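Local coordinates for receptor-like protein kinase ANXUR1 (Arabidopsis thaliana, PDB 6FIG) that probably acts as a cell-surface receptor kinase in plant reproduction, carrying two tandem malectin-like domains in its ectodomain, at residues 302-307 against 334-339; 277-282 against 370-375. One frame throughout, in Å; residues are numbered along the deposited sequence.

Contact 1 (302-307 against 334-339). With FUC (alpha-L-fucopyranose), chain E; NAG (2-acetamido-2-deoxy-beta-D-glucopyranose), chain D; NAG (2-acetamido-2-deoxy-beta-D-glucopyranose), chain B; NAG (2-acetamido-2-deoxy-beta-D-glucopyranose), chain C.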
ATOM      1  N   TYR A 302      17.933  22.044 -23.538  1.00 22.75           N
ATOM      2  CA  TYR A 302      17.666  21.714 -24.937  1.00 24.55           C
ATOM      3  C   TYR A 302      17.196  20.270 -25.039  1.00 24.51           C
ATOM      4  O   TYR A 302      17.654  19.404 -24.294  1.00 23.39           O
ATOM      5  CB  TYR A 302      18.920  21.910 -25.781  1.00 26.62           C
ATOM      6  CG  TYR A 302      19.584  23.243 -25.569  1.00 27.93           C
ATOM      7  CD1 TYR A 302      19.081  24.390 -26.163  1.00 29.69           C
ATOM      8  CD2 TYR A 302      20.739  23.349 -24.793  1.00 28.44           C
ATOM      9  CE1 TYR A 302      19.709  25.616 -25.986  1.00 30.43           C
ATOM     10  CE2 TYR A 302      21.371  24.565 -24.609  1.00 29.24           C
ATOM     11  CZ  TYR A 302      20.857  25.691 -25.200  1.00 30.29           C
ATOM     12  OH  TYR A 302      21.531  26.897 -24.992  1.00 31.81           O
ATOM     13  N   ILE A 303      16.245  20.031 -25.946  1.00 24.87           N
ATOM     14  CA  ILE A 303      15.710  18.689 -26.179  1.00 25.36           C
ATOM     15  C   ILE A 303      15.791  18.465 -27.688  1.00 26.91           C
ATOM     16  O   ILE A 303      15.225  19.242 -28.455  1.00 27.89           O
ATOM     17  CB  ILE A 303      14.255  18.536 -25.658  1.00 24.66           C
ATOM     18  CG1 ILE A 303      14.234  18.627 -24.129  1.00 24.02           C
ATOM     19  CG2 ILE A 303      13.666  17.194 -26.102  1.00 24.51           C
ATOM     20  CD1 ILE A 303      12.866  18.718 -23.474  1.00 23.88           C
ATOM     21  N   ASN A 304      16.521  17.437 -28.115  1.00 28.56           N
ATOM     22  CA  ASN A 304      16.747  17.149 -29.540  1.00 31.86           C
ATOM     23  C   ASN A 304      17.235  18.373 -30.282  1.00 34.04           C
ATOM     24  O   ASN A 304      16.712  18.728 -31.344  1.00 35.99           O
ATOM     25  CB  ASN A 304      15.492  16.537 -30.201  1.00 32.82           C
ATOM     26  CG  ASN A 304      15.340  15.080 -29.874  1.00 33.72           C
ATOM     27  OD1 ASN A 304      15.887  14.629 -28.889  1.00 35.73           O
ATOM     28  ND2 ASN A 304      14.559  14.344 -30.665  1.00 34.05           N
ATOM     29  N   ASN A 305      18.226  19.028 -29.670  1.00 34.81           N
ATOM     30  CA  ASN A 305      18.881  20.231 -30.202  1.00 37.64           C
ATOM     31  C   ASN A 305      17.981  21.460 -30.326  1.00 38.15           C
ATOM     32  O   ASN A 305      18.414  22.474 -30.883  1.00 41.56           O
ATOM     33  CB  ASN A 305      19.581  19.931 -31.540  1.00 41.65           C
ATOM     34  CG  ASN A 305      20.573  18.791 -31.432  1.00 43.70           C
ATOM     35  OD1 ASN A 305      21.222  18.609 -30.391  1.00 44.77           O
ATOM     36  ND2 ASN A 305      20.698  18.010 -32.508  1.00 47.35           N
ATOM     37  N   ARG A 306      16.771  21.401 -29.772  1.00 36.56           N
ATOM     38  CA  ARG A 306      15.836  22.504 -29.820  1.00 38.03           C
ATOM     39  C   ARG A 306      15.658  23.077 -28.415  1.00 35.38           C
ATOM     40  O   ARG A 306      15.944  22.417 -27.416  1.00 32.16           O
ATOM     41  CB  ARG A 306      14.517  22.026 -30.374  1.00 40.78           C
ATOM     42  CG  ARG A 306      14.647  21.553 -31.815  1.00 45.13           C
ATOM     43  CD  ARG A 306      13.454  20.727 -32.193  1.00 47.97           C
ATOM     44  NE  ARG A 306      12.280  21.566 -32.380  1.00 51.85           N
ATOM     45  CZ  ARG A 306      11.089  21.131 -32.777  1.00 54.04           C
ATOM     46  NH1 ARG A 306      10.880  19.834 -33.018  1.00 54.21           N
ATOM     47  NH2 ARG A 306      10.096  22.008 -32.937  1.00 56.49           N
ATOM     48  N   THR A 307      15.177  24.311 -28.356  1.00 36.27           N
ATOM     49  CA  THR A 307      15.122  25.074 -27.105  1.00 35.40           C
ATOM     50  C   THR A 307      13.920  24.676 -26.266  1.00 34.99           C
ATOM     51  O   THR A 307      12.775  24.772 -26.720  1.00 37.88           O
ATOM     52  CB  THR A 307      15.117  26.604 -27.404  1.00 37.06           C
ATOM     53  OG1 THR A 307      16.378  26.983 -27.955  1.00 38.88           O
ATOM     54  CG2 THR A 307      14.876  27.424 -26.135  1.00 37.07           C
ATOM     55  N   ILE A 334       7.916  16.644 -27.452  1.00 24.52           N
ATOM     56  CA  ILE A 334       8.671  16.636 -28.702  1.00 26.45           C
ATOM     57  C   ILE A 334       8.179  15.494 -29.589  1.00 26.14           C
ATOM     58  O   ILE A 334       8.126  14.350 -29.117  1.00 24.71           O
ATOM     59  CB  ILE A 334      10.211  16.494 -28.447  1.00 27.39           C
ATOM     60  CG1 ILE A 334      11.013  16.562 -29.756  1.00 30.61           C
ATOM     61  CG2 ILE A 334      10.604  15.278 -27.635  1.00 26.87           C
ATOM     62  CD1 ILE A 334      11.778  17.834 -29.932  1.00 32.12           C
ATOM     63  N   TYR A 335       7.877  15.813 -30.849  1.00 27.60           N
ATOM     64  CA  TYR A 335       7.606  14.796 -31.854  1.00 28.26           C
ATOM     65  C   TYR A 335       8.925  14.314 -32.419  1.00 29.31           C
ATOM     66  O   TYR A 335       9.757  15.132 -32.842  1.00 30.18           O
ATOM     67  CB  TYR A 335       6.715  15.319 -32.979  1.00 29.88           C
ATOM     68  CG  TYR A 335       6.378  14.247 -33.999  1.00 30.92           C
ATOM     69  CD1 TYR A 335       5.597  13.144 -33.647  1.00 30.32           C
ATOM     70  CD2 TYR A 335       6.849  14.314 -35.304  1.00 32.83           C
ATOM     71  CE1 TYR A 335       5.310  12.160 -34.561  1.00 30.99           C
ATOM     72  CE2 TYR A 335       6.551  13.330 -36.229  1.00 33.69           C
ATOM     73  CZ  TYR A 335       5.772  12.250 -35.847  1.00 33.14           C
ATOM     74  OH  TYR A 335       5.465  11.264 -36.753  1.00 34.19           O
ATOM     75  N   VAL A 336       9.139  13.009 -32.416  1.00 29.15           N
ATOM     76  CA  VAL A 336      10.317  12.414 -33.020  1.00 31.37           C
ATOM     77  C   VAL A 336       9.952  11.864 -34.375  1.00 34.49           C
ATOM     78  O   VAL A 336       9.250  10.866 -34.468  1.00 33.64           O
ATOM     79  CB  VAL A 336      10.927  11.327 -32.133  1.00 31.08           C
ATOM     80  CG1 VAL A 336      12.114  10.660 -32.846  1.00 32.46           C
ATOM     81  CG2 VAL A 336      11.311  11.936 -30.804  1.00 29.76           C
ATOM     82  N   ASP A 337      10.488  12.516 -35.408  1.00 37.55           N
ATOM     83  CA  ASP A 337      10.072  12.340 -36.801  1.00 41.96           C
ATOM     84  C   ASP A 337      10.816  11.172 -37.412  1.00 45.24           C
ATOM     85  O   ASP A 337      11.925  10.823 -36.982  1.00 45.78           O
ATOM     86  CB  ASP A 337      10.381  13.616 -37.611  1.00 43.48           C
ATOM     87  CG  ASP A 337       9.707  13.632 -38.977  1.00 46.62           C
ATOM     88  OD1 ASP A 337      10.362  13.284 -39.987  1.00 49.42           O
ATOM     89  OD2 ASP A 337       8.524  14.001 -39.056  1.00 46.97           O
ATOM     90  N   ALA A 338      10.206  10.595 -38.442  1.00 47.99           N
ATOM     91  CA  ALA A 338      10.758   9.447 -39.151  1.00 51.64           C
ATOM     92  C   ALA A 338      12.173   9.668 -39.736  1.00 56.16           C
ATOM     93  O   ALA A 338      12.917   8.702 -39.885  1.00 56.85           O
ATOM     94  CB  ALA A 338       9.791   9.017 -40.238  1.00 52.54           C
ATOM     95  N   ASN A 339      12.546  10.912 -40.052  1.00 61.87           N
ATOM     96  CA  ASN A 339      13.956  11.227 -40.420  1.00 66.80           C
ATOM     97  C   ASN A 339      14.736  11.894 -39.279  1.00 68.05           C
ATOM     98  O   ASN A 339      15.582  11.247 -38.648  1.00 67.77           O
ATOM     99  CB  ASN A 339      14.091  11.989 -41.763  1.00 71.19           C
ATOM    100  CG  ASN A 339      13.069  13.099 -41.946  1.00 72.04           C
ATOM    101  OD1 ASN A 339      12.916  13.964 -41.085  1.00 71.28           O
ATOM    102  ND2 ASN A 339      12.383  13.094 -43.092  1.00 74.48           N
TER
HETATM  103  C1  FUC E   3       6.188  11.501 -42.692  1.00 47.44           C
HETATM  104  C2  FUC E   3       6.869  12.759 -42.156  1.00 47.61           C
HETATM  105  C3  FUC E   3       8.335  12.792 -42.577  1.00 49.21           C
HETATM  106  C4  FUC E   3       8.473  12.665 -44.089  1.00 51.91           C
HETATM  107  C5  FUC E   3       7.731  11.413 -44.546  1.00 52.26           C
HETATM  108  C6  FUC E   3       7.738  11.214 -46.053  1.00 55.37           C
HETATM  109  O2  FUC E   3       6.747  12.753 -40.746  1.00 45.64           O
HETATM  110  O3  FUC E   3       8.948  13.992 -42.070  1.00 49.75           O
HETATM  111  O4  FUC E   3       7.917  13.792 -44.773  1.00 53.67           O
HETATM  112  O5  FUC E   3       6.374  11.506 -44.102  1.00 50.59           O
HETATM  113  C1  NAG D   1      24.800  22.591 -25.889  1.00 42.16           C
HETATM  114  C2  NAG D   1      25.814  23.397 -26.676  1.00 45.73           C
HETATM  115  C3  NAG D   1      25.132  24.254 -27.737  1.00 46.80           C
HETATM  116  C4  NAG D   1      24.108  23.467 -28.537  1.00 47.31           C
HETATM  117  C5  NAG D   1      23.133  22.795 -27.581  1.00 43.75           C
HETATM  118  C6  NAG D   1      21.989  22.027 -28.237  1.00 42.71           C
HETATM  119  C7  NAG D   1      27.787  24.055 -25.357  1.00 48.56           C
HETATM  120  C8  NAG D   1      28.294  25.027 -24.321  1.00 48.06           C
HETATM  121  N2  NAG D   1      26.508  24.229 -25.699  1.00 46.38           N
HETATM  122  O3  NAG D   1      26.127  24.770 -28.620  1.00 49.15           O
HETATM  123  O4  NAG D   1      23.370  24.362 -29.374  1.00 51.35           O
HETATM  124  O5  NAG D   1      23.912  21.915 -26.782  1.00 41.92           O
HETATM  125  O6  NAG D   1      22.469  20.847 -28.888  1.00 43.28           O
HETATM  126  O7  NAG D   1      28.506  23.185 -25.840  1.00 49.66           O
HETATM  127  C1  NAG B   2      23.351  23.866 -30.715  1.00 56.57           C
HETATM  128  C2  NAG B   2      22.313  24.600 -31.543  1.00 58.54           C
HETATM  129  C3  NAG B   2      22.262  23.931 -32.912  1.00 62.11           C
HETATM  130  C4  NAG B   2      23.647  23.904 -33.571  1.00 64.49           C
HETATM  131  C5  NAG B   2      24.740  23.406 -32.611  1.00 63.69           C
HETATM  132  C6  NAG B   2      26.140  23.693 -33.148  1.00 65.92           C
HETATM  133  C7  NAG B   2      20.503  25.587 -30.186  1.00 55.18           C
HETATM  134  C8  NAG B   2      19.118  25.376 -29.644  1.00 53.37           C
HETATM  135  N2  NAG B   2      20.992  24.584 -30.925  1.00 56.29           N
HETATM  136  O3  NAG B   2      21.333  24.639 -33.739  1.00 64.49           O
HETATM  137  O4  NAG B   2      23.590  23.064 -34.738  1.00 66.95           O
HETATM  138  O5  NAG B   2      24.630  24.025 -31.319  1.00 60.00           O
HETATM  139  O6  NAG B   2      26.591  24.978 -32.694  1.00 66.88           O
HETATM  140  O7  NAG B   2      21.122  26.614 -29.948  1.00 54.96           O
HETATM  141  C1  NAG C   2       7.994   6.393 -44.159  1.00 53.30           C
HETATM  142  C2  NAG C   2       8.030   5.885 -45.588  1.00 57.22           C
HETATM  143  C3  NAG C   2       9.462   5.641 -46.006  1.00 60.07           C
HETATM  144  C4  NAG C   2      10.298   6.896 -45.803  1.00 60.53           C
HETATM  145  C5  NAG C   2      10.157   7.475 -44.407  1.00 58.29           C
HETATM  146  C6  NAG C   2      10.859   8.841 -44.430  1.00 59.15           C
HETATM  147  C7  NAG C   2       6.189   4.484 -46.446  1.00 58.79           C
HETATM  148  C8  NAG C   2       5.536   3.142 -46.298  1.00 58.79           C
HETATM  149  N2  NAG C   2       7.241   4.666 -45.651  1.00 57.47           N
HETATM  150  O3  NAG C   2       9.476   5.289 -47.381  1.00 62.87           O
HETATM  151  O4  NAG C   2      11.679   6.590 -46.035  1.00 63.42           O
HETATM  152  O5  NAG C   2       8.775   7.580 -44.020  1.00 54.09           O
HETATM  153  O6  NAG C   2      10.642   9.505 -43.206  1.00 59.32           O
HETATM  154  O7  NAG C   2       5.776   5.306 -47.252  1.00 61.05           O
HETATM  155  O   HOH W   1      12.746  15.426 -32.691  1.00 34.75           O
HETATM  156  O   HOH W   2       9.576  17.634 -33.942  1.00 40.08           O

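Contact 2 (277-282 against 370-375). With NAG (2-acetamido-2-deoxy-beta-D-glucopyranose), chain F.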
ATOM      1  N   ASN A 277       8.066   8.355 -34.681  1.00 29.73           N
ATOM      2  CA  ASN A 277       6.670   8.627 -35.081  1.00 30.38           C
ATOM      3  C   ASN A 277       5.710   8.713 -33.902  1.00 28.37           C
ATOM      4  O   ASN A 277       4.520   8.400 -34.036  1.00 28.40           O
ATOM      5  CB  ASN A 277       6.106   7.593 -36.077  1.00 31.64           C
ATOM      6  CG  ASN A 277       6.815   7.569 -37.395  1.00 34.69           C
ATOM      7  OD1 ASN A 277       7.937   8.052 -37.549  1.00 35.71           O
ATOM      8  ND2 ASN A 277       6.131   7.009 -38.382  1.00 35.47           N
ATOM      9  N   PHE A 278       6.228   9.105 -32.755  1.00 26.72           N
ATOM     10  CA  PHE A 278       5.410   9.430 -31.590  1.00 25.41           C
ATOM     11  C   PHE A 278       5.870  10.768 -31.019  1.00 25.52           C
ATOM     12  O   PHE A 278       7.047  11.167 -31.169  1.00 25.44           O
ATOM     13  CB  PHE A 278       5.545   8.386 -30.483  1.00 24.59           C
ATOM     14  CG  PHE A 278       5.059   7.019 -30.852  1.00 24.95           C
ATOM     15  CD1 PHE A 278       3.706   6.706 -30.747  1.00 24.81           C
ATOM     16  CD2 PHE A 278       5.945   6.043 -31.299  1.00 25.17           C
ATOM     17  CE1 PHE A 278       3.248   5.438 -31.070  1.00 25.31           C
ATOM     18  CE2 PHE A 278       5.486   4.772 -31.635  1.00 26.32           C
ATOM     19  CZ  PHE A 278       4.135   4.467 -31.503  1.00 25.87           C
ATOM     20  N   THR A 279       4.939  11.447 -30.361  1.00 24.82           N
ATOM     21  CA  THR A 279       5.253  12.547 -29.476  1.00 23.98           C
ATOM     22  C   THR A 279       5.575  11.997 -28.099  1.00 22.72           C
ATOM     23  O   THR A 279       4.854  11.130 -27.569  1.00 21.56           O
ATOM     24  CB  THR A 279       4.074  13.527 -29.385  1.00 25.04           C
ATOM     25  OG1 THR A 279       3.796  14.066 -30.677  1.00 27.43           O
ATOM     26  CG2 THR A 279       4.374  14.666 -28.424  1.00 24.28           C
ATOM     27  N   TYR A 280       6.671  12.468 -27.532  1.00 22.07           N
ATOM     28  CA  TYR A 280       7.115  12.117 -26.190  1.00 20.88           C
ATOM     29  C   TYR A 280       7.014  13.313 -25.242  1.00 21.25           C
ATOM     30  O   TYR A 280       7.193  14.467 -25.654  1.00 21.88           O
ATOM     31  CB  TYR A 280       8.566  11.625 -26.191  1.00 20.78           C
ATOM     32  CG  TYR A 280       8.701  10.326 -26.935  1.00 21.37           C
ATOM     33  CD1 TYR A 280       8.660   9.118 -26.244  1.00 20.70           C
ATOM     34  CD2 TYR A 280       8.826  10.303 -28.308  1.00 22.71           C
ATOM     35  CE1 TYR A 280       8.746   7.911 -26.917  1.00 21.47           C
ATOM     36  CE2 TYR A 280       8.897   9.089 -28.998  1.00 22.93           C
ATOM     37  CZ  TYR A 280       8.841   7.895 -28.286  1.00 22.40           C
ATOM     38  OH  TYR A 280       8.915   6.675 -28.936  1.00 22.81           O
ATOM     39  N   ILE A 281       6.726  13.019 -23.982  1.00 20.15           N
ATOM     40  CA  ILE A 281       6.742  14.014 -22.922  1.00 21.14           C
ATOM     41  C   ILE A 281       7.957  13.716 -22.080  1.00 20.35           C
ATOM     42  O   ILE A 281       8.141  12.592 -21.616  1.00 20.52           O
ATOM     43  CB  ILE A 281       5.458  13.977 -22.073  1.00 22.14           C
ATOM     44  CG1 ILE A 281       4.286  14.437 -22.920  1.00 24.22           C
ATOM     45  CG2 ILE A 281       5.591  14.883 -20.832  1.00 22.66           C
ATOM     46  CD1 ILE A 281       2.952  14.205 -22.263  1.00 25.53           C
ATOM     47  N   LEU A 282       8.792  14.734 -21.854  1.00 20.10           N
ATOM     48  CA  LEU A 282       9.866  14.652 -20.877  1.00 20.04           C
ATOM     49  C   LEU A 282       9.420  15.451 -19.672  1.00 19.77           C
ATOM     50  O   LEU A 282       9.105  16.641 -19.783  1.00 20.18           O
ATOM     51  CB  LEU A 282      11.176  15.237 -21.399  1.00 21.00           C
ATOM     52  CG  LEU A 282      11.930  14.429 -22.441  1.00 23.34           C
ATOM     53  CD1 LEU A 282      11.227  14.487 -23.796  1.00 26.08           C
ATOM     54  CD2 LEU A 282      13.352  14.951 -22.546  1.00 24.23           C
ATOM     55  N   PHE A 370       7.759   9.779 -21.344  1.00 18.60           N
ATOM     56  CA  PHE A 370       6.524   9.062 -21.728  1.00 18.95           C
ATOM     57  C   PHE A 370       6.245   9.177 -23.222  1.00 20.29           C
ATOM     58  O   PHE A 370       6.392  10.244 -23.808  1.00 20.09           O
ATOM     59  CB  PHE A 370       5.343   9.669 -21.000  1.00 19.74           C
ATOM     60  CG  PHE A 370       5.481   9.638 -19.514  1.00 19.78           C
ATOM     61  CD1 PHE A 370       5.208   8.475 -18.794  1.00 20.19           C
ATOM     62  CD2 PHE A 370       5.886  10.767 -18.826  1.00 20.02           C
ATOM     63  CE1 PHE A 370       5.364   8.457 -17.414  1.00 20.68           C
ATOM     64  CE2 PHE A 370       6.033  10.737 -17.451  1.00 20.23           C
ATOM     65  CZ  PHE A 370       5.777   9.590 -16.759  1.00 20.57           C
ATOM     66  N   LYS A 371       5.850   8.066 -23.834  1.00 19.56           N
ATOM     67  CA  LYS A 371       5.316   8.067 -25.201  1.00 20.69           C
ATOM     68  C   LYS A 371       3.833   8.330 -25.180  1.00 21.11           C
ATOM     69  O   LYS A 371       3.126   7.649 -24.455  1.00 20.97           O
ATOM     70  CB  LYS A 371       5.551   6.699 -25.824  1.00 21.13           C
ATOM     71  CG  LYS A 371       5.124   6.548 -27.262  1.00 21.94           C
ATOM     72  CD  LYS A 371       5.087   5.077 -27.658  1.00 22.69           C
ATOM     73  CE  LYS A 371       6.470   4.482 -27.793  1.00 23.20           C
ATOM     74  NZ  LYS A 371       6.365   3.020 -27.971  1.00 24.38           N
ATOM     75  N   MET A 372       3.353   9.258 -25.984  1.00 21.50           N
ATOM     76  CA  MET A 372       1.923   9.487 -26.133  1.00 22.70           C
ATOM     77  C   MET A 372       1.376   8.596 -27.237  1.00 23.70           C
ATOM     78  O   MET A 372       2.051   8.360 -28.247  1.00 24.51           O
ATOM     79  CB  MET A 372       1.652  10.941 -26.511  1.00 23.91           C
ATOM     80  CG  MET A 372       2.168  11.932 -25.502  1.00 24.42           C
ATOM     81  SD  MET A 372       1.654  13.611 -25.885  1.00 26.30           S
ATOM     82  CE  MET A 372      -0.104  13.520 -25.556  1.00 27.82           C
ATOM     83  N   ASP A 373       0.140   8.127 -27.074  1.00 23.72           N
ATOM     84  CA  ASP A 373      -0.485   7.331 -28.120  1.00 25.48           C
ATOM     85  C   ASP A 373      -0.829   8.162 -29.361  1.00 26.90           C
ATOM     86  O   ASP A 373      -1.146   9.352 -29.270  1.00 26.36           O
ATOM     87  CB  ASP A 373      -1.689   6.493 -27.619  1.00 26.16           C
ATOM     88  CG  ASP A 373      -2.893   7.322 -27.108  1.00 28.05           C
ATOM     89  OD1 ASP A 373      -2.735   8.399 -26.478  1.00 29.74           O
ATOM     90  OD2 ASP A 373      -4.037   6.809 -27.275  1.00 31.04           O
ATOM     91  N   THR A 374      -0.719   7.509 -30.517  1.00 27.99           N
ATOM     92  CA  THR A 374      -1.146   8.034 -31.817  1.00 30.26           C
ATOM     93  C   THR A 374      -2.036   6.966 -32.445  1.00 30.93           C
ATOM     94  O   THR A 374      -1.623   5.817 -32.535  1.00 30.23           O
ATOM     95  CB  THR A 374       0.053   8.280 -32.751  1.00 31.80           C
ATOM     96  OG1 THR A 374       0.772   9.430 -32.297  1.00 32.40           O
ATOM     97  CG2 THR A 374      -0.396   8.540 -34.197  1.00 34.30           C
ATOM     98  N   MET A 375      -3.231   7.355 -32.876  1.00 33.35           N
ATOM     99  CA  MET A 375      -4.198   6.428 -33.504  1.00 34.89           C
ATOM    100  C   MET A 375      -4.488   5.215 -32.580  1.00 34.49           C
ATOM    101  O   MET A 375      -4.554   4.077 -33.038  1.00 34.56           O
ATOM    102  CB  MET A 375      -3.712   5.993 -34.906  1.00 36.92           C
ATOM    103  CG  MET A 375      -3.629   7.111 -35.959  1.00 38.89           C
ATOM    104  SD  MET A 375      -5.196   7.915 -36.395  1.00 43.14           S
ATOM    105  CE  MET A 375      -6.239   6.538 -36.845  1.00 43.58           C
TER
HETATM  106  C1  NAG F   1       6.605   6.862 -39.731  1.00 38.90           C
HETATM  107  C2  NAG F   1       6.033   5.567 -40.313  1.00 40.86           C
HETATM  108  C3  NAG F   1       6.490   5.382 -41.749  1.00 43.27           C
HETATM  109  C4  NAG F   1       6.139   6.637 -42.542  1.00 45.06           C
HETATM  110  C5  NAG F   1       6.641   7.916 -41.849  1.00 43.03           C
HETATM  111  C6  NAG F   1       6.136   9.154 -42.569  1.00 44.56           C
HETATM  112  C7  NAG F   1       5.718   3.749 -38.680  1.00 43.33           C
HETATM  113  C8  NAG F   1       6.437   2.615 -37.989  1.00 42.60           C
HETATM  114  N2  NAG F   1       6.486   4.438 -39.534  1.00 41.44           N
HETATM  115  O3  NAG F   1       5.878   4.238 -42.355  1.00 43.77           O
HETATM  116  O4  NAG F   1       6.589   6.578 -43.907  1.00 49.48           O
HETATM  117  O5  NAG F   1       6.154   7.957 -40.519  1.00 39.77           O
HETATM  118  O6  NAG F   1       6.724  10.348 -42.013  1.00 44.27           O
HETATM  119  O7  NAG F   1       4.524   3.989 -38.468  1.00 44.57           O
HETATM  120  O   HOH W   3       2.578  10.346 -33.800  1.00 39.55           O
HETATM  121  O   HOH W   4       2.305  10.193 -30.246  1.00 24.85           O

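Contact 1 (302-307 against 334-339)
I334 meets three residues of the 302-307 hairpin through its two branches. Its CG2 lies 3.9 Å from CG2 of I303, the two side chains passing in opposite directions. The other branch runs anti to the backbone N (chi1 -177°) and carries CD1 out to the turn. There CD1 is 3.9 Å from CB of N304 and 3.8 Å from NH1 of R306. V336 adds CG2, which sits beside ND2 of N304, the two side chains at about a right angle. The hairpin closes with a type I' beta turn from I303 to R306 and edges the four-stranded sheet. The facing segment lies on strand 327-336 of another sheet, joining two sheets of the malectin-like fold. No direct hydrogen bond crosses. Two waters do the polar work, both donating to O of Y335. One accepts from ND2 of N304 at 2.9 Å; the other takes a weak bond from NH1 of R306. OD1 of N304 is held by the backbone N of T346. Sugars flank the contact: D337 accepts hydrogen bonds from a fucose, OD1 from O3 (2.6 Å) and OD2 from O2, and Y302 has one ring face under an N-acetylglucosamine.

Contact 2 (277-282 against 370-375)
K371 lays its aliphatic chain over one face of the F278 ring, and this belongs to the tightly packed part of the contact. CD stands 3.6 Å from the ring centroid, 7° off the normal, in a CH-pi contact. NZ lies further along, 4.6 Å from the same centroid, as an off-centre cation-pi partner. The K371 chain is bent at chi3 (-72°), which brings CE to 3.5 Å from OH of Y280. Y280 runs alongside K371 in the same direction. Behind these side chains, strands 278-287 and 363-372 pair antiparallel in a sheet of the malectin-like domain. I281 and F370 form a hydrogen-bonded pair, I281 N to F370 O being 2.8 Å. Y280 and K371 are the non-hydrogen-bonded pair next to it. M372 N then reaches T279 O, nearly in line with the carbonyl. On the opposite face of the sheet from K371, SD of M372 packs on CD1 of I281 and on CG2 of T279, each at 3.9 Å.

The loose end lies toward T374, where the strands part and water takes over. One water accepts from T279 N and donates to M372 O, and is also hydrogen-bonded to T374 OG1. A second links N277 O with T374 OG1. N277 carries an N-linked glycan on ND2. NZ of K371 is far from bare: it forms a salt bridge with D275 and hydrogen bonds with Q186 and L378 O. A buried lysine gripped in this way is probably charged, with F278 screening its stem and D275 balancing its end.

How the contacts relate
Strand 327-336 of contact 1 and strand 278-287 of contact 2 are neighbours in one sheet. The contact centres are 12 Å apart, and in the chain contact 1 is nested inside the loop that contact 2 closes. Probable backbone hydrogen bonds join them: N277 N lies 2.8 Å from V336 O, and Y280 N lies 2.9 Å from I334 O. Strand 278-287 has strand 327-336 on one edge and strand 363-372 on the other. The two contacts also meet at a glycan. N277 of contact 2 is its attachment site, while D337, A338 and N339 of contact 1 complete the pocket. There A338 CB packs 3.4 Å from N277 OD1.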